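Local coordinates for protein 2-hydroxyhepta-2,4-diene-1,7-dioate isomerase (Mycobacterium marinum, PDB 3QDF) that probably acts as an isomerase or acetylpyruvate hydrolase of the fumarylacetoacetate hydrolase family and binds zinc ions through acidic and histidine side chains, at residues 9-13 and 14-18; 51-55 and 56-60. One frame throughout, in Å; residues are numbered along the deposited sequence. Where two conformers were deposited one is given.

Interaction 1. Residues 9-13 and 14-18; sequences RIASP and DGVAF
Arg9 to Ser12 and Gly15 to Phe18 run antiparallel, their short axes 154° apart, as the two arms of a tight beta hairpin whose reversal is a type I turn from Ser12 to Gly15. Ile10 and Ala17 form a hydrogen-bonded pair, Ile10 N to Ala17 O at 2.8 Å and Ala17 N to Ile10 O at 2.9 Å. Nearer the turn Ser12 N gives an almost straight bond to Gly15 O (2.7 Å), whereas the return bond from Gly15 N to Ser12 O is weak. Gly15 O also accepts from Ser12 OG at 3.2 Å, and the two donors arrive from opposite faces of the carbonyl plane; with chi1 at 68°, the hydroxyl is set between the backbone N and the carbonyl carbon and turns toward that oxygen. At the backbone angles of Gly15 (phi 107°) a CB would press on the carbonyl oxygen of Asp14, which is why a glycine fits here.

At the open end, on the face that also carries Ala11 and Val16, the methylene CG of Arg9 lies over one face of the Phe18 ring, 4.0 Å from its centroid, a CH-pi contact displaced toward the rim. The chain then bends about its CG-CD bond (chi3), bringing NH2 within 3.7 Å of Val16 CG1, while NH1 is hydrogen-bonded to Ala60 O. At the turn, Asp14 reaches Arg49 in a salt bridge. The arginine thus divides its chemistry: its aliphatic part rests on an aromatic face and its NH1 bonds to a backbone carbonyl, while across the turn Gly15 O takes two bonds from one serine.

Interaction 2. Residues 51-55 and 56-60; sequences WPLAD and VRLLA
Hydrophobic contact between Val56 and its neighbours Trp51 and Leu53 makes up most of the side-chain meeting in this turn, and the two valine methyls face different partners. CG1 packs against the base of the tryptophan, 3.7 Å from Trp51 CB and 3.9 Å from Trp51 CG, the two side chains crossing at about a right angle. CG2 turns the other way, to Leu53 CD1 at 4.0 Å, and also lies close to the carbonyl oxygen of Leu53. The valine's chi1 of -63° produces this split, with CG1 anti to the carbonyl carbon and CG2 between that carbon and the backbone N. Leu53 CD1 reaches on to Leu58 CD1, 4.2 Å away, and both leucines touch Trp180 on strand 175-182.

Backbone hydrogen bonds supply the polar part. Asp55 N bonds to Pro52 O at 3.0 Å, and Val56 N bonds to Leu53 O, also at 3.0 Å. Both span three residues, as expected of the short 3-10 segment at Leu53 to Asp55. The second bond is straight at the hydrogen, 166°, yet its donor stands well above the carbonyl plane of Leu53.

This short turn joins strand 45-52 to strand 57-59. Its chemistry implies that two backbone bonds set the bend, and that apolar contacts join its side chains, with Val56 lying just after the 3-10 segment between Trp51 on one branch and Leu53 on the other.

Interactions 1 and 2 follow one another along the chain, hairpin first, inside the N-terminal Rv2993c-like region, and their centres lie about 8 Å apart. They join because strand 57-59, reached through the turn of interaction 2, pairs antiparallel with strand 6-12, the first arm of the hairpin; Arg9 O and Leu59 N, 2.8 Å apart, mark a probable hydrogen bond of that pairing. Trp51 of interaction 2 meanwhile packs on Ile10, Ser12, Pro13 and Asp14, reaching the hairpin turn. Strand 57-59 is thus laid beside strand 6-12, on the other side from strand 15-22, an example of local turns tied together by sheet pairing, away from the zinc sites.

Interaction 1. Residues 9-13 and 14-18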
ATOM      1  N   ARG A   9      -7.226  -5.664   8.543  1.00 21.63           N
ATOM      2  CA  ARG A   9      -7.893  -6.942   8.448  1.00 22.40           C
ATOM      3  C   ARG A   9      -7.098  -7.964   9.241  1.00 23.83           C
ATOM      4  O   ARG A   9      -5.863  -7.936   9.253  1.00 22.94           O
ATOM      5  CB  ARG A   9      -8.016  -7.373   6.996  1.00 21.14           C
ATOM      6  CG  ARG A   9      -9.133  -6.676   6.258  1.00 20.97           C
ATOM      7  CD  ARG A   9      -9.110  -6.990   4.755  1.00 21.27           C
ATOM      8  NE  ARG A   9      -9.566  -8.359   4.449  1.00 20.92           N
ATOM      9  CZ  ARG A   9      -8.772  -9.368   4.088  1.00 21.48           C
ATOM     10  NH1 ARG A   9      -7.458  -9.204   3.989  1.00 19.38           N
ATOM     11  NH2 ARG A   9      -9.299 -10.557   3.820  1.00 23.65           N
ATOM     12  N   ILE A  10      -7.816  -8.859   9.910  1.00 25.47           N
ATOM     13  CA  ILE A  10      -7.195  -9.805  10.820  1.00 27.89           C
ATOM     14  C   ILE A  10      -7.770 -11.212  10.648  1.00 29.67           C
ATOM     15  O   ILE A  10      -8.941 -11.385  10.277  1.00 29.76           O
ATOM     16  CB  ILE A  10      -7.345  -9.366  12.328  1.00 28.57           C
ATOM     17  CG1 ILE A  10      -8.832  -9.333  12.752  1.00 29.23           C
ATOM     18  CG2 ILE A  10      -6.614  -8.029  12.582  1.00 28.24           C
ATOM     19  CD1 ILE A  10      -9.088  -9.131  14.263  1.00 30.70           C
ATOM     20  N   ALA A  11      -6.918 -12.201  10.892  1.00 31.54           N
ATOM     21  CA  ALA A  11      -7.351 -13.569  11.079  1.00 34.32           C
ATOM     22  C   ALA A  11      -7.212 -13.838  12.576  1.00 36.50           C
ATOM     23  O   ALA A  11      -6.104 -13.815  13.119  1.00 37.04           O
ATOM     24  CB  ALA A  11      -6.498 -14.532  10.258  1.00 34.56           C
ATOM     25  N   SER A  12      -8.351 -14.031  13.231  1.00 38.44           N
ATOM     26  CA  SER A  12      -8.429 -14.225  14.680  1.00 41.22           C
ATOM     27  C   SER A  12      -8.924 -15.646  14.940  1.00 43.45           C
ATOM     28  O   SER A  12      -9.053 -16.426  13.990  1.00 43.72           O
ATOM     29  CB  SER A  12      -9.409 -13.207  15.292  1.00 40.88           C
ATOM     30  OG  SER A  12     -10.748 -13.467  14.893  1.00 41.05           O
ATOM     31  N   PRO A  13      -9.181 -15.997  16.219  1.00 45.82           N
ATOM     32  CA  PRO A  13      -9.895 -17.244  16.509  1.00 47.81           C
ATOM     33  C   PRO A  13     -11.261 -17.352  15.806  1.00 48.20           C
ATOM     34  O   PRO A  13     -11.548 -18.389  15.192  1.00 49.79           O
ATOM     35  CB  PRO A  13     -10.048 -17.204  18.036  1.00 49.14           C
ATOM     36  CG  PRO A  13      -8.798 -16.518  18.494  1.00 48.60           C
ATOM     37  CD  PRO A  13      -8.505 -15.470  17.426  1.00 46.39           C
ATOM     38  N   ASP A  14     -12.079 -16.294  15.861  1.00 47.54           N
ATOM     39  CA  ASP A  14     -13.404 -16.286  15.222  0.70 46.93           C
ATOM     40  C   ASP A  14     -13.374 -15.979  13.716  1.00 44.87           C
ATOM     41  O   ASP A  14     -14.409 -15.637  13.126  1.00 44.94           O
ATOM     42  CB  ASP A  14     -14.343 -15.310  15.952  0.70 47.58           C
ATOM     43  CG  ASP A  14     -14.439 -15.593  17.450  0.70 49.51           C
ATOM     44  OD1 ASP A  14     -14.299 -16.764  17.861  0.70 51.35           O
ATOM     45  OD2 ASP A  14     -14.648 -14.638  18.221  0.70 50.19           O
ATOM     46  N   GLY A  15     -12.192 -16.084  13.096  1.00 42.53           N
ATOM     47  CA  GLY A  15     -12.072 -15.951  11.639  1.00 39.09           C
ATOM     48  C   GLY A  15     -11.439 -14.670  11.095  1.00 36.38           C
ATOM     49  O   GLY A  15     -10.642 -14.014  11.768  1.00 35.89           O
ATOM     50  N   VAL A  16     -11.810 -14.333   9.861  1.00 34.18           N
ATOM     51  CA  VAL A  16     -11.265 -13.190   9.124  1.00 31.15           C
ATOM     52  C   VAL A  16     -12.244 -12.018   9.236  1.00 29.82           C
ATOM     53  O   VAL A  16     -13.417 -12.167   8.910  1.00 29.81           O
ATOM     54  CB  VAL A  16     -11.013 -13.562   7.621  1.00 30.73           C
ATOM     55  CG1 VAL A  16     -10.563 -12.340   6.798  1.00 28.05           C
ATOM     56  CG2 VAL A  16      -9.981 -14.703   7.503  1.00 31.36           C
ATOM     57  N   ALA A  17     -11.752 -10.862   9.689  1.00 27.82           N
ATOM     58  CA  ALA A  17     -12.579  -9.664   9.863  1.00 26.58           C
ATOM     59  C   ALA A  17     -11.788  -8.358   9.688  1.00 24.98           C
ATOM     60  O   ALA A  17     -10.566  -8.315   9.870  1.00 24.22           O
ATOM     61  CB  ALA A  17     -13.253  -9.685  11.250  1.00 26.52           C
ATOM     62  N   PHE A  18     -12.508  -7.291   9.351  1.00 24.01           N
ATOM     63  CA  PHE A  18     -11.980  -5.939   9.488  1.00 22.52           C
ATOM     64  C   PHE A  18     -11.856  -5.643  10.979  1.00 22.75           C
ATOM     65  O   PHE A  18     -12.583  -6.233  11.813  1.00 22.62           O
ATOM     66  CB  PHE A  18     -12.904  -4.916   8.813  1.00 22.36           C
ATOM     67  CG  PHE A  18     -12.720  -4.817   7.317  1.00 23.10           C
ATOM     68  CD1 PHE A  18     -11.666  -4.083   6.775  1.00 22.57           C
ATOM     69  CD2 PHE A  18     -13.609  -5.454   6.455  1.00 25.95           C
ATOM     70  CE1 PHE A  18     -11.489  -3.984   5.392  1.00 24.53           C
ATOM     71  CE2 PHE A  18     -13.456  -5.359   5.063  1.00 24.36           C
ATOM     72  CZ  PHE A  18     -12.397  -4.626   4.529  1.00 25.64           C
TER

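Interaction 2. Residues 51-55 and 56-60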
ATOM      1  N   TRP A  51      -8.905  -8.384  20.489  1.00 36.26           N
ATOM      2  CA  TRP A  51      -7.734  -9.181  20.867  1.00 37.21           C
ATOM      3  C   TRP A  51      -6.519  -8.286  20.871  1.00 36.72           C
ATOM      4  O   TRP A  51      -6.471  -7.331  20.088  1.00 35.60           O
ATOM      5  CB  TRP A  51      -7.468 -10.292  19.840  1.00 36.93           C
ATOM      6  CG  TRP A  51      -8.548 -11.286  19.736  1.00 37.82           C
ATOM      7  CD1 TRP A  51      -8.690 -12.424  20.480  1.00 40.67           C
ATOM      8  CD2 TRP A  51      -9.663 -11.245  18.842  1.00 37.68           C
ATOM      9  NE1 TRP A  51      -9.833 -13.095  20.106  1.00 40.43           N
ATOM     10  CE2 TRP A  51     -10.446 -12.394  19.098  1.00 39.00           C
ATOM     11  CE3 TRP A  51     -10.086 -10.341  17.856  1.00 36.63           C
ATOM     12  CZ2 TRP A  51     -11.628 -12.667  18.400  1.00 39.15           C
ATOM     13  CZ3 TRP A  51     -11.258 -10.610  17.162  1.00 36.36           C
ATOM     14  CH2 TRP A  51     -12.015 -11.763  17.436  1.00 37.26           C
ATOM     15  N   PRO A  52      -5.519  -8.596  21.736  1.00 37.54           N
ATOM     16  CA  PRO A  52      -4.230  -7.960  21.509  1.00 36.81           C
ATOM     17  C   PRO A  52      -3.774  -8.322  20.096  1.00 35.42           C
ATOM     18  O   PRO A  52      -4.025  -9.438  19.626  1.00 35.55           O
ATOM     19  CB  PRO A  52      -3.319  -8.602  22.564  1.00 38.11           C
ATOM     20  CG  PRO A  52      -4.260  -9.023  23.662  1.00 39.42           C
ATOM     21  CD  PRO A  52      -5.504  -9.468  22.930  1.00 39.10           C
ATOM     22  N   LEU A  53      -3.158  -7.372  19.410  1.00 34.07           N
ATOM     23  CA  LEU A  53      -2.749  -7.606  18.035  1.00 33.18           C
ATOM     24  C   LEU A  53      -1.764  -8.782  17.916  1.00 33.87           C
ATOM     25  O   LEU A  53      -1.810  -9.521  16.941  1.00 33.21           O
ATOM     26  CB  LEU A  53      -2.172  -6.331  17.407  1.00 32.21           C
ATOM     27  CG  LEU A  53      -1.817  -6.397  15.915  1.00 30.31           C
ATOM     28  CD1 LEU A  53      -3.080  -6.561  15.053  1.00 26.74           C
ATOM     29  CD2 LEU A  53      -1.041  -5.157  15.508  1.00 30.50           C
ATOM     30  N   ALA A  54      -0.903  -8.952  18.920  1.00 35.76           N
ATOM     31  CA  ALA A  54       0.063 -10.055  18.975  1.00 37.19           C
ATOM     32  C   ALA A  54      -0.614 -11.422  18.874  1.00 38.16           C
ATOM     33  O   ALA A  54       0.018 -12.401  18.472  1.00 38.74           O
ATOM     34  CB  ALA A  54       0.895  -9.968  20.267  1.00 38.66           C
ATOM     35  N   ASP A  55      -1.897 -11.480  19.236  1.00 38.63           N
ATOM     36  CA  ASP A  55      -2.649 -12.729  19.275  1.00 39.73           C
ATOM     37  C   ASP A  55      -3.312 -13.086  17.959  1.00 39.04           C
ATOM     38  O   ASP A  55      -3.887 -14.171  17.835  1.00 40.21           O
ATOM     39  CB  ASP A  55      -3.754 -12.643  20.329  1.00 40.81           C
ATOM     40  CG  ASP A  55      -3.235 -12.736  21.752  1.00 43.38           C
ATOM     41  OD1 ASP A  55      -2.014 -12.626  21.982  1.00 43.94           O
ATOM     42  OD2 ASP A  55      -4.084 -12.905  22.652  1.00 45.87           O
ATOM     43  N   VAL A  56      -3.288 -12.171  16.988  1.00 37.45           N
ATOM     44  CA  VAL A  56      -3.974 -12.407  15.717  1.00 36.31           C
ATOM     45  C   VAL A  56      -3.026 -12.216  14.525  1.00 35.22           C
ATOM     46  O   VAL A  56      -1.947 -11.646  14.683  1.00 35.42           O
ATOM     47  CB  VAL A  56      -5.252 -11.508  15.569  1.00 35.17           C
ATOM     48  CG1 VAL A  56      -6.290 -11.851  16.649  1.00 37.26           C
ATOM     49  CG2 VAL A  56      -4.890 -10.029  15.622  1.00 34.22           C
ATOM     50  N   ARG A  57      -3.424 -12.706  13.350  1.00 34.34           N
ATOM     51  CA  ARG A  57      -2.632 -12.485  12.137  0.50 33.47           C
ATOM     52  C   ARG A  57      -3.124 -11.236  11.415  1.00 31.68           C
ATOM     53  O   ARG A  57      -4.279 -11.147  11.019  1.00 30.78           O
ATOM     54  CB  ARG A  57      -2.662 -13.706  11.203  0.50 33.87           C
ATOM     55  CG  ARG A  57      -1.394 -13.848  10.342  0.50 35.31           C
ATOM     56  CD  ARG A  57      -1.294 -15.197   9.620  0.50 36.54           C
ATOM     57  NE  ARG A  57      -2.247 -15.296   8.521  0.50 36.39           N
ATOM     58  CZ  ARG A  57      -3.265 -16.146   8.493  0.50 37.15           C
ATOM     59  NH1 ARG A  57      -3.450 -16.988   9.497  0.50 38.72           N
ATOM     60  NH2 ARG A  57      -4.087 -16.163   7.454  0.50 36.36           N
ATOM     61  N   LEU A  58      -2.229 -10.266  11.268  1.00 30.46           N
ATOM     62  CA  LEU A  58      -2.511  -9.052  10.528  1.00 28.51           C
ATOM     63  C   LEU A  58      -2.381  -9.282   9.019  1.00 27.33           C
ATOM     64  O   LEU A  58      -1.330  -9.715   8.546  1.00 27.56           O
ATOM     65  CB  LEU A  58      -1.529  -7.976  10.954  1.00 28.92           C
ATOM     66  CG  LEU A  58      -1.747  -6.569  10.404  1.00 27.04           C
ATOM     67  CD1 LEU A  58      -3.094  -6.035  10.863  1.00 26.57           C
ATOM     68  CD2 LEU A  58      -0.614  -5.700  10.930  1.00 26.71           C
ATOM     69  N   LEU A  59      -3.436  -8.973   8.264  1.00 25.38           N
ATOM     70  CA  LEU A  59      -3.501  -9.297   6.831  1.00 23.66           C
ATOM     71  C   LEU A  59      -3.367  -8.027   6.014  1.00 22.11           C
ATOM     72  O   LEU A  59      -3.279  -6.946   6.595  1.00 21.05           O
ATOM     73  CB  LEU A  59      -4.843  -9.979   6.515  1.00 23.71           C
ATOM     74  CG  LEU A  59      -5.241 -11.187   7.376  1.00 25.32           C
ATOM     75  CD1 LEU A  59      -6.672 -11.652   7.070  1.00 23.42           C
ATOM     76  CD2 LEU A  59      -4.212 -12.353   7.262  1.00 25.45           C
ATOM     77  N   ALA A  60      -3.359  -8.143   4.680  1.00 21.05           N
ATOM     78  CA  ALA A  60      -3.476  -6.961   3.816  1.00 20.43           C
ATOM     79  C   ALA A  60      -4.775  -6.269   4.215  1.00 20.39           C
ATOM     80  O   ALA A  60      -5.792  -6.953   4.452  1.00 20.54           O
ATOM     81  CB  ALA A  60      -3.495  -7.346   2.348  1.00 19.56           C
TER